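Local coordinates for probable hydrolase (Pseudomonas aeruginosa, PDB 7AL6), which is of unknown function but has the alpha/beta hydrolase fold and is probably a hydrolase, perhaps one acting on lipid esters, at residues R188-V193 against Y197-D202; P158-L163 against V167-R172; A32-L37 against A61-S66. All blocks are in the same frame, centred on the assembly; numbering follows the deposited sequence.

Contact 1 of 3, residues R188-V193 against Y197-D202; sequences RGLEPV and YTWRTD
A two-stranded antiparallel beta hairpin, strand 190-193 against strand 196-199, springs from the end of helix 179-189, and Glu191 and Thr198 form its hydrogen-bonded pair. Glu191 N donates to Thr198 O at 3.0 Å, and Thr198 N returns a bond to Glu191 O at 3.1 Å. One step back, the last helical residue joins in: Arg200 N reaches Gly189 O at 2.7 Å, and a water bridges Gly189 O to Arg200 O. On the face carrying Leu190, Pro192, Tyr197 and Trp199, Leu190 CD2 sits squarely over the five-membered ring of Trp199, 3.6 Å from its centroid and 7° off the normal, a CH-pi contact. Leu190 CB meets Tyr197 CD1 at 4.1 Å. The indole NE1 donates to Ala166 O on helix 163-172. On the other face the Glu191 chain runs extended beyond CG, and OE1 comes up against the CB-CG-CD part of Arg200, crossing it, 3.1 Å from CG; OE1 to Arg200 NE is 4.1 Å, beyond a salt bridge. A second water links Glu191 OE1 to Thr201 N. Arg200 NH1 bonds Gly64 O of its own chain, while NH2 pairs with Glu16 of the second subunit; Ser11 of that subunit bonds Glu191 OE2. Leu190 and Trp199 pack against helix 163-172; on the polar face the Arg200 charge is probably offset by Glu16, and hydrogen bonds to Ser11 and water hold the Glu191 carboxylate.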
loop_
_atom_site.group_PDB
_atom_site.type_symbol
_atom_site.label_atom_id
_atom_site.label_comp_id
_atom_site.label_asym_id
_atom_site.label_seq_id
_atom_site.Cartn_x
_atom_site.Cartn_y
_atom_site.Cartn_z
ATOM N N ARG A 188 -22.940 -10.203 -6.046
ATOM C CA ARG A 188 -21.473 -10.068 -5.989
ATOM C C ARG A 188 -21.024 -8.614 -6.116
ATOM O O ARG A 188 -19.872 -8.396 -5.906
ATOM C CB ARG A 188 -20.885 -10.906 -7.125
ATOM C CG ARG A 188 -19.496 -11.459 -6.883
ATOM C CD ARG A 188 -18.972 -12.392 -7.956
ATOM N NE ARG A 188 -17.583 -12.695 -7.736
ATOM C CZ ARG A 188 -17.131 -13.795 -7.178
ATOM N NH1 ARG A 188 -17.953 -14.760 -6.839
ATOM N NH2 ARG A 188 -15.842 -13.944 -6.996
ATOM N N GLY A 189 -21.904 -7.672 -6.433
ATOM C CA GLY A 189 -21.523 -6.278 -6.712
ATOM C C GLY A 189 -21.918 -5.265 -5.657
ATOM O O GLY A 189 -21.567 -4.137 -5.792
ATOM N N LEU A 190 -22.633 -5.662 -4.629
ATOM C CA LEU A 190 -23.072 -4.740 -3.574
ATOM C C LEU A 190 -22.232 -4.899 -2.307
ATOM O O LEU A 190 -21.931 -6.028 -1.875
ATOM C CB LEU A 190 -24.544 -4.996 -3.231
ATOM C CG LEU A 190 -25.519 -4.696 -4.378
ATOM C CD1 LEU A 190 -26.941 -4.830 -3.922
ATOM C CD2 LEU A 190 -25.260 -3.299 -4.859
ATOM N N GLU A 191 -21.887 -3.778 -1.722
ATOM C CA GLU A 191 -21.316 -3.774 -0.401
ATOM C C GLU A 191 -22.170 -2.969 0.567
ATOM O O GLU A 191 -22.795 -1.990 0.179
ATOM C CB GLU A 191 -19.895 -3.204 -0.406
ATOM C CG GLU A 191 -19.788 -1.776 -0.712
ATOM C CD GLU A 191 -18.323 -1.335 -0.684
ATOM O OE1 GLU A 191 -17.673 -1.357 -1.750
ATOM O OE2 GLU A 191 -17.805 -1.023 0.404
ATOM N N PRO A 192 -22.151 -3.330 1.844
ATOM C CA PRO A 192 -22.922 -2.583 2.843
ATOM C C PRO A 192 -22.225 -1.322 3.272
ATOM O O PRO A 192 -21.006 -1.289 3.460
ATOM C CB PRO A 192 -23.009 -3.552 4.025
ATOM C CG PRO A 192 -21.626 -4.282 3.950
ATOM C CD PRO A 192 -21.497 -4.520 2.410
ATOM N N VAL A 193 -23.024 -0.281 3.467
ATOM C CA VAL A 193 -22.528 1.015 3.910
ATOM C C VAL A 193 -23.557 1.533 4.918
ATOM O O VAL A 193 -24.622 0.908 5.097
ATOM C CB VAL A 193 -22.321 1.999 2.754
ATOM C CG1 VAL A 193 -21.265 1.496 1.814
ATOM C CG2 VAL A 193 -23.634 2.258 2.038
ATOM N N TYR A 197 -26.770 0.041 0.799
ATOM C CA TYR A 197 -25.896 -0.624 -0.144
ATOM C C TYR A 197 -25.370 0.360 -1.171
ATOM O O TYR A 197 -26.004 1.378 -1.485
ATOM C CB TYR A 197 -26.606 -1.739 -0.871
ATOM C CG TYR A 197 -27.005 -2.903 -0.037
ATOM C CD1 TYR A 197 -26.070 -3.839 0.363
ATOM C CD2 TYR A 197 -28.323 -3.086 0.355
ATOM C CE1 TYR A 197 -26.432 -4.925 1.130
ATOM C CE2 TYR A 197 -28.699 -4.185 1.120
ATOM C CZ TYR A 197 -27.747 -5.099 1.509
ATOM O OH TYR A 197 -28.071 -6.196 2.294
ATOM N N THR A 198 -24.216 0.025 -1.708
ATOM C CA THR A 198 -23.513 0.757 -2.774
ATOM C C THR A 198 -22.994 -0.292 -3.758
ATOM O O THR A 198 -22.629 -1.341 -3.310
ATOM C CB THR A 198 -22.413 1.632 -2.166
ATOM O OG1 THR A 198 -22.997 2.814 -1.639
ATOM C CG2 THR A 198 -21.347 2.045 -3.146
ATOM N N TRP A 199 -22.982 -0.008 -5.049
ATOM C CA TRP A 199 -22.405 -0.925 -6.056
ATOM C C TRP A 199 -20.888 -0.773 -5.872
ATOM O O TRP A 199 -20.397 0.308 -6.138
ATOM C CB TRP A 199 -22.900 -0.589 -7.473
ATOM C CG TRP A 199 -24.251 -1.148 -7.789
ATOM C CD1 TRP A 199 -25.456 -0.549 -7.605
ATOM C CD2 TRP A 199 -24.539 -2.446 -8.311
ATOM N NE1 TRP A 199 -26.466 -1.380 -7.972
ATOM C CE2 TRP A 199 -25.934 -2.552 -8.412
ATOM C CE3 TRP A 199 -23.756 -3.522 -8.713
ATOM C CZ2 TRP A 199 -26.557 -3.688 -8.905
ATOM C CZ3 TRP A 199 -24.373 -4.647 -9.195
ATOM C CH2 TRP A 199 -25.754 -4.726 -9.293
ATOM N N ARG A 200 -20.185 -1.806 -5.409
ATOM C CA ARG A 200 -18.744 -1.719 -5.088
ATOM C C ARG A 200 -18.000 -1.336 -6.355
ATOM O O ARG A 200 -18.138 -2.009 -7.335
ATOM C CB ARG A 200 -18.230 -3.037 -4.516
ATOM C CG ARG A 200 -16.746 -3.035 -4.199
ATOM C CD ARG A 200 -16.280 -4.197 -3.350
ATOM N NE ARG A 200 -14.867 -4.062 -3.099
ATOM C CZ ARG A 200 -13.926 -4.378 -3.962
ATOM N NH1 ARG A 200 -14.251 -4.895 -5.128
ATOM N NH2 ARG A 200 -12.662 -4.198 -3.652
ATOM N N THR A 201 -17.150 -0.340 -6.276
ATOM C CA THR A 201 -16.478 0.128 -7.475
ATOM C C THR A 201 -15.323 1.048 -7.084
ATOM O O THR A 201 -15.186 1.468 -5.930
ATOM C CB THR A 201 -17.476 0.848 -8.396
ATOM O OG1 THR A 201 -16.926 0.969 -9.709
ATOM C CG2 THR A 201 -17.807 2.234 -7.851
ATOM N N ASP A 202 -14.438 1.266 -8.036
ATOM C CA ASP A 202 -13.304 2.158 -7.868
ATOM C C ASP A 202 -13.593 3.377 -8.725
ATOM O O ASP A 202 -13.912 3.247 -9.916
ATOM C CB ASP A 202 -12.020 1.452 -8.265
ATOM C CG ASP A 202 -10.780 2.156 -7.791
ATOM O OD1 ASP A 202 -10.658 3.412 -7.933
ATOM O OD2 ASP A 202 -9.874 1.413 -7.326
HETATM O O HOH W 1 -20.062 -3.414 -8.085
HETATM O O HOH W 2 -17.357 1.187 -3.572
#

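Contact 2 of 3, residues P158-L163 against V167-R172; sequences PVYAEL and VEARMR
Tyr160 swings its ring toward Ala169 with CG anti to its own carbonyl carbon (chi1 -58°) and the ring turned steeply about the CB-CG bond (chi2 -85°), while Leu163, at the first turn of helix 163-172, has CG opposite its backbone N (chi1 -161°), which, with an extended chi2, brings CD2 round to the Val167 side although the CB bond points away. The loop that follows helix 138-150 is laid against the very helix it leads into. Tyr160 meets that helix with one corner of its ring: the methyl CB of Ala169 lies 3.2 Å from Tyr160 OH and 3.4 Å from Tyr160 CE1, approaching the ring obliquely. Inside the helix, Val167 N donates to Leu163 O at 3.0 Å in a nearly straight bond, an i to i+4 bond of its first turn. Alongside it, Leu163 CD2 touches Val167 CG2 at 4.2 Å, the two side chains crossing at a slant. Further on, Val167 O takes two backbone donors, Arg170 N at 2.7 Å and Met171 N at 3.1 Å, so the i+3 and i+4 bonds share one acceptor. The flank of the helix with Val167 and Met171 rests on Ala182 of helix 179-189, and Arg170 forms a salt bridge with Asp38. The backbone of Tyr160 is in turn hydrogen-bonded to that of Tyr197 in the hairpin strand 196-199, which joins the loop to the hairpin. Across the contact the chemistry is one backbone hydrogen bond and a few van der Waals contacts, the phenol oxygen lying tightly against a methyl: Ala169 CB is one of the contacts that place the ring, with Lys165 and Ala166 of the same helix also touching it.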
loop_
_atom_site.group_PDB
_atom_site.type_symbol
_atom_site.label_atom_id
_atom_site.label_comp_id
_atom_site.label_asym_id
_atom_site.label_seq_id
_atom_site.Cartn_x
_atom_site.Cartn_y
_atom_site.Cartn_z
ATOM N N PRO A 158 -23.355 6.471 -5.142
ATOM C CA PRO A 158 -24.693 6.484 -4.587
ATOM C C PRO A 158 -24.945 5.416 -3.525
ATOM O O PRO A 158 -24.350 4.414 -3.580
ATOM C CB PRO A 158 -25.635 6.079 -5.719
ATOM C CG PRO A 158 -24.842 6.225 -6.978
ATOM C CD PRO A 158 -23.392 6.385 -6.594
ATOM N N VAL A 159 -25.837 5.693 -2.590
ATOM C CA VAL A 159 -26.240 4.745 -1.558
ATOM C C VAL A 159 -27.706 4.414 -1.768
ATOM O O VAL A 159 -28.515 5.312 -2.000
ATOM C CB VAL A 159 -26.001 5.304 -0.139
ATOM C CG1 VAL A 159 -26.464 4.315 0.878
ATOM C CG2 VAL A 159 -24.549 5.650 0.040
ATOM N N TYR A 160 -28.022 3.134 -1.737
ATOM C CA TYR A 160 -29.388 2.604 -1.901
ATOM C C TYR A 160 -29.815 2.063 -0.546
ATOM O O TYR A 160 -29.216 1.107 -0.098
ATOM C CB TYR A 160 -29.439 1.537 -2.999
ATOM C CG TYR A 160 -28.970 2.086 -4.316
ATOM C CD1 TYR A 160 -29.833 2.760 -5.157
ATOM C CD2 TYR A 160 -27.638 2.056 -4.652
ATOM C CE1 TYR A 160 -29.390 3.347 -6.324
ATOM C CE2 TYR A 160 -27.179 2.629 -5.819
ATOM C CZ TYR A 160 -28.055 3.287 -6.653
ATOM O OH TYR A 160 -27.591 3.838 -7.797
ATOM N N ALA A 161 -30.826 2.654 0.089
ATOM C CA ALA A 161 -31.367 2.183 1.373
ATOM C C ALA A 161 -32.010 0.817 1.153
ATOM O O ALA A 161 -31.885 -0.029 2.005
ATOM C CB ALA A 161 -32.324 3.201 1.921
ATOM N N GLU A 162 -32.655 0.628 0.012
ATOM C CA GLU A 162 -33.384 -0.610 -0.336
ATOM C C GLU A 162 -32.633 -1.379 -1.426
ATOM O O GLU A 162 -32.209 -0.765 -2.400
ATOM C CB GLU A 162 -34.788 -0.253 -0.826
ATOM C CG GLU A 162 -35.742 0.211 0.260
ATOM C CD GLU A 162 -37.044 -0.568 0.302
ATOM O OE1 GLU A 162 -37.643 -0.645 1.377
ATOM O OE2 GLU A 162 -37.451 -1.103 -0.743
ATOM N N LEU A 163 -32.510 -2.690 -1.258
ATOM C CA LEU A 163 -31.838 -3.607 -2.197
ATOM C C LEU A 163 -32.523 -3.539 -3.565
ATOM O O LEU A 163 -31.837 -3.362 -4.564
ATOM C CB LEU A 163 -31.993 -4.985 -1.572
ATOM C CG LEU A 163 -31.041 -6.067 -2.046
ATOM C CD1 LEU A 163 -31.001 -7.186 -1.026
ATOM C CD2 LEU A 163 -31.436 -6.607 -3.401
ATOM N N VAL A 167 -30.904 -2.688 -7.365
ATOM C CA VAL A 167 -31.132 -3.483 -8.567
ATOM C C VAL A 167 -31.666 -2.613 -9.695
ATOM O O VAL A 167 -31.102 -2.569 -10.798
ATOM C CB VAL A 167 -32.110 -4.626 -8.254
ATOM C CG1 VAL A 167 -32.754 -5.176 -9.533
ATOM C CG2 VAL A 167 -31.411 -5.709 -7.470
ATOM N N GLU A 168 -32.798 -1.945 -9.446
ATOM C CA GLU A 168 -33.382 -1.071 -10.456
ATOM C C GLU A 168 -32.400 -0.014 -10.919
ATOM O O GLU A 168 -32.409 0.361 -12.095
ATOM C CB GLU A 168 -34.664 -0.427 -9.909
ATOM C CG GLU A 168 -35.793 -1.443 -9.749
ATOM C CD GLU A 168 -36.862 -1.034 -8.742
ATOM O OE1 GLU A 168 -37.556 -1.944 -8.232
ATOM O OE2 GLU A 168 -37.017 0.181 -8.479
ATOM N N ALA A 169 -31.507 0.458 -10.047
ATOM C CA ALA A 169 -30.509 1.396 -10.551
ATOM C C ALA A 169 -29.625 0.749 -11.625
ATOM O O ALA A 169 -29.130 1.442 -12.532
ATOM C CB ALA A 169 -29.679 1.945 -9.398
ATOM N N ARG A 170 -29.430 -0.580 -11.555
ATOM C CA ARG A 170 -28.564 -1.274 -12.516
ATOM C C ARG A 170 -29.314 -1.603 -13.811
ATOM O O ARG A 170 -28.696 -1.700 -14.869
ATOM C CB ARG A 170 -27.983 -2.553 -11.884
ATOM C CG ARG A 170 -27.083 -3.415 -12.790
ATOM C CD ARG A 170 -25.858 -2.695 -13.257
ATOM N NE ARG A 170 -25.014 -3.507 -14.157
ATOM C CZ ARG A 170 -25.190 -3.571 -15.478
ATOM N NH1 ARG A 170 -26.176 -2.874 -16.047
ATOM N NH2 ARG A 170 -24.389 -4.315 -16.233
ATOM N N MET A 171 -30.643 -1.736 -13.756
ATOM C CA MET A 171 -31.404 -1.951 -14.981
ATOM C C MET A 171 -31.418 -0.700 -15.848
ATOM O O MET A 171 -31.317 -0.784 -17.074
ATOM C CB MET A 171 -32.818 -2.379 -14.632
ATOM C CG MET A 171 -32.844 -3.731 -14.015
ATOM S SD MET A 171 -34.390 -4.078 -13.197
ATOM C CE MET A 171 -35.352 -4.480 -14.679
ATOM N N ARG A 172 -31.537 0.467 -15.228
ATOM C CA ARG A 172 -31.510 1.712 -15.981
ATOM C C ARG A 172 -30.106 2.004 -16.480
ATOM O O ARG A 172 -29.920 2.512 -17.594
ATOM C CB ARG A 172 -32.007 2.869 -15.105
ATOM C CG ARG A 172 -33.403 2.681 -14.463
ATOM C CD ARG A 172 -33.709 3.828 -13.467
ATOM N NE ARG A 172 -32.611 3.989 -12.504
ATOM C CZ ARG A 172 -32.549 4.919 -11.553
ATOM N NH1 ARG A 172 -33.525 5.811 -11.418
ATOM N NH2 ARG A 172 -31.498 4.957 -10.738
#

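Contact 3 of 3, residues A32-L37 against A61-S66; sequences ALHGWL and AGHGHS
Leaving strand 28-33, the backbone of 32-37 passes through Gly35 to Leu37, which has a positive phi of 69°, and comes beside a second loop that makes a type II' beta turn from His63 to Ser66, with Ser66 N bonded to His63 O at 3.0 Å. His63 carries the contact. Its ring lies edge-on to the backbone of Trp36 and Leu37, with NE2 3.0 Å from Leu37 N, close to the ring plane. Elsewhere on the same ring, ND1 donates to Ala61 O at 2.9 Å, the acceptor lying almost in the imidazole plane, although the donor stands above the carbonyl plane; this bond fixes the ring's rotation. From the same segment as Trp36 and Leu37, just past strand 28-33, His34 brings CE1 to 3.5 Å from His63 CD2, and the two imidazole planes stand 52° apart. Its CG lies between the backbone N and carbonyl carbon (chi1 59°), folding the ring over its own chain to let ND1 donate to Gly35 O at 2.8 Å. The other ring nitrogen, NE2, accepts from Phe60 N, whose ring also packs edge-to-face with His34. Gly35 touches the residues of a probable nucleophile elbow and Ser-His-Asp triad. In the fold, the pair of loops emerges from the adjacent parallel strands 28-33 and 53-58; Tyr80 of helix 77-91 packs on His63, and Met103 of helix 103-114 on Trp36.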
loop_
_atom_site.group_PDB
_atom_site.type_symbol
_atom_site.label_atom_id
_atom_site.label_comp_id
_atom_site.label_asym_id
_atom_site.label_seq_id
_atom_site.Cartn_x
_atom_site.Cartn_y
_atom_site.Cartn_z
ATOM N N ALA A 32 -12.720 -16.964 -17.553
ATOM C CA ALA A 32 -13.869 -16.180 -17.986
ATOM C C ALA A 32 -13.769 -14.755 -17.465
ATOM O O ALA A 32 -13.611 -14.525 -16.253
ATOM C CB ALA A 32 -15.176 -16.830 -17.517
ATOM N N LEU A 33 -13.891 -13.796 -18.381
ATOM C CA LEU A 33 -13.694 -12.382 -18.115
ATOM C C LEU A 33 -14.978 -11.591 -18.404
ATOM O O LEU A 33 -15.557 -11.699 -19.496
ATOM C CB LEU A 33 -12.534 -11.864 -18.969
ATOM C CG LEU A 33 -11.211 -12.628 -18.892
ATOM C CD1 LEU A 33 -10.208 -11.902 -19.792
ATOM C CD2 LEU A 33 -10.713 -12.641 -17.464
ATOM N N HIS A 34 -15.390 -10.735 -17.445
ATOM C CA HIS A 34 -16.676 -10.057 -17.500
ATOM C C HIS A 34 -16.538 -8.645 -18.094
ATOM O O HIS A 34 -15.445 -8.141 -18.379
ATOM C CB HIS A 34 -17.327 -10.018 -16.105
ATOM C CG HIS A 34 -16.493 -9.324 -15.066
ATOM N ND1 HIS A 34 -16.367 -7.955 -15.023
ATOM C CD2 HIS A 34 -15.723 -9.808 -14.051
ATOM C CE1 HIS A 34 -15.538 -7.618 -14.042
ATOM N NE2 HIS A 34 -15.132 -8.725 -13.440
ATOM N N GLY A 35 -17.673 -7.979 -18.191
ATOM C CA GLY A 35 -17.845 -6.621 -18.724
ATOM C C GLY A 35 -17.494 -5.528 -17.736
ATOM O O GLY A 35 -17.384 -5.791 -16.567
ATOM N N TRP A 36 -17.332 -4.315 -18.224
ATOM C CA TRP A 36 -16.981 -3.152 -17.382
ATOM C C TRP A 36 -18.080 -2.941 -16.322
ATOM O O TRP A 36 -19.233 -2.978 -16.703
ATOM C CB TRP A 36 -16.811 -1.956 -18.299
ATOM C CG TRP A 36 -16.396 -0.679 -17.657
ATOM C CD1 TRP A 36 -15.202 -0.387 -17.088
ATOM C CD2 TRP A 36 -17.132 0.544 -17.680
ATOM N NE1 TRP A 36 -15.173 0.916 -16.697
ATOM C CE2 TRP A 36 -16.352 1.506 -17.026
ATOM C CE3 TRP A 36 -18.416 0.893 -18.105
ATOM C CZ2 TRP A 36 -16.799 2.805 -16.830
ATOM C CZ3 TRP A 36 -18.856 2.175 -17.912
ATOM C CH2 TRP A 36 -18.054 3.117 -17.284
ATOM N N LEU A 37 -17.719 -2.821 -15.044
ATOM C CA LEU A 37 -18.590 -2.622 -13.848
ATOM C C LEU A 37 -19.425 -3.871 -13.539
ATOM O O LEU A 37 -20.242 -3.780 -12.683
ATOM C CB LEU A 37 -19.478 -1.378 -13.956
ATOM C CG LEU A 37 -18.787 -0.083 -14.354
ATOM C CD1 LEU A 37 -19.755 1.075 -14.351
ATOM C CD2 LEU A 37 -17.598 0.225 -13.482
ATOM N N ALA A 61 -9.897 -6.504 -11.269
ATOM C CA ALA A 61 -9.479 -5.537 -10.243
ATOM C C ALA A 61 -10.508 -4.401 -10.186
ATOM O O ALA A 61 -10.965 -3.931 -11.215
ATOM C CB ALA A 61 -8.117 -5.008 -10.583
ATOM N N GLY A 62 -10.914 -4.019 -8.985
ATOM C CA GLY A 62 -11.891 -2.949 -8.737
ATOM C C GLY A 62 -13.319 -3.371 -9.028
ATOM O O GLY A 62 -14.159 -2.522 -9.031
ATOM N N HIS A 63 -13.572 -4.651 -9.255
ATOM C CA HIS A 63 -14.906 -5.205 -9.574
ATOM C C HIS A 63 -15.235 -6.374 -8.643
ATOM O O HIS A 63 -14.336 -6.947 -8.102
ATOM C CB HIS A 63 -14.982 -5.717 -11.014
ATOM C CG HIS A 63 -14.831 -4.703 -12.092
ATOM N ND1 HIS A 63 -13.656 -4.110 -12.380
ATOM C CD2 HIS A 63 -15.700 -4.242 -13.002
ATOM C CE1 HIS A 63 -13.809 -3.301 -13.383
ATOM N NE2 HIS A 63 -15.037 -3.364 -13.778
ATOM N N GLY A 64 -16.513 -6.656 -8.454
ATOM C CA GLY A 64 -16.971 -7.816 -7.685
ATOM C C GLY A 64 -16.326 -7.856 -6.320
ATOM O O GLY A 64 -16.400 -6.902 -5.583
ATOM N N HIS A 65 -15.670 -8.953 -6.033
ATOM C CA HIS A 65 -14.973 -9.109 -4.747
ATOM C C HIS A 65 -13.446 -9.027 -4.865
ATOM O O HIS A 65 -12.731 -9.293 -3.878
ATOM C CB HIS A 65 -15.413 -10.430 -4.095
ATOM C CG HIS A 65 -16.846 -10.405 -3.630
ATOM N ND1 HIS A 65 -17.543 -11.535 -3.264
ATOM C CD2 HIS A 65 -17.717 -9.372 -3.513
ATOM C CE1 HIS A 65 -18.776 -11.193 -2.924
ATOM N NE2 HIS A 65 -18.908 -9.886 -3.071
ATOM N N SER A 66 -12.920 -8.642 -6.029
ATOM C CA SER A 66 -11.475 -8.508 -6.180
ATOM C C SER A 66 -11.009 -7.227 -5.497
ATOM O O SER A 66 -11.741 -6.251 -5.406
ATOM C CB SER A 66 -11.073 -8.499 -7.671
ATOM O OG SER A 66 -11.002 -9.837 -8.156
#

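Along the chain the order is contact 3, contact 2, contact 1, each closing before the next opens. Contact 3 lies nearest the middle, about 7 Å from the chain centre, in loops leaving the central mixed sheet. Contacts 1 and 2 lie further out, their centres about 10 Å apart, where helix 163-172, helix 179-189 and the small hairpin pack together. They touch through Trp199 on Arg170 and Thr198 on Pro158. Contact 1 also reaches contact 3, about 12 Å away between centres, through Arg200 on Gly64. Contacts 2 and 3 do not touch. The hairpin therefore ties the outlying helices to the loops of the hydrolase core, and extends to the second subunit.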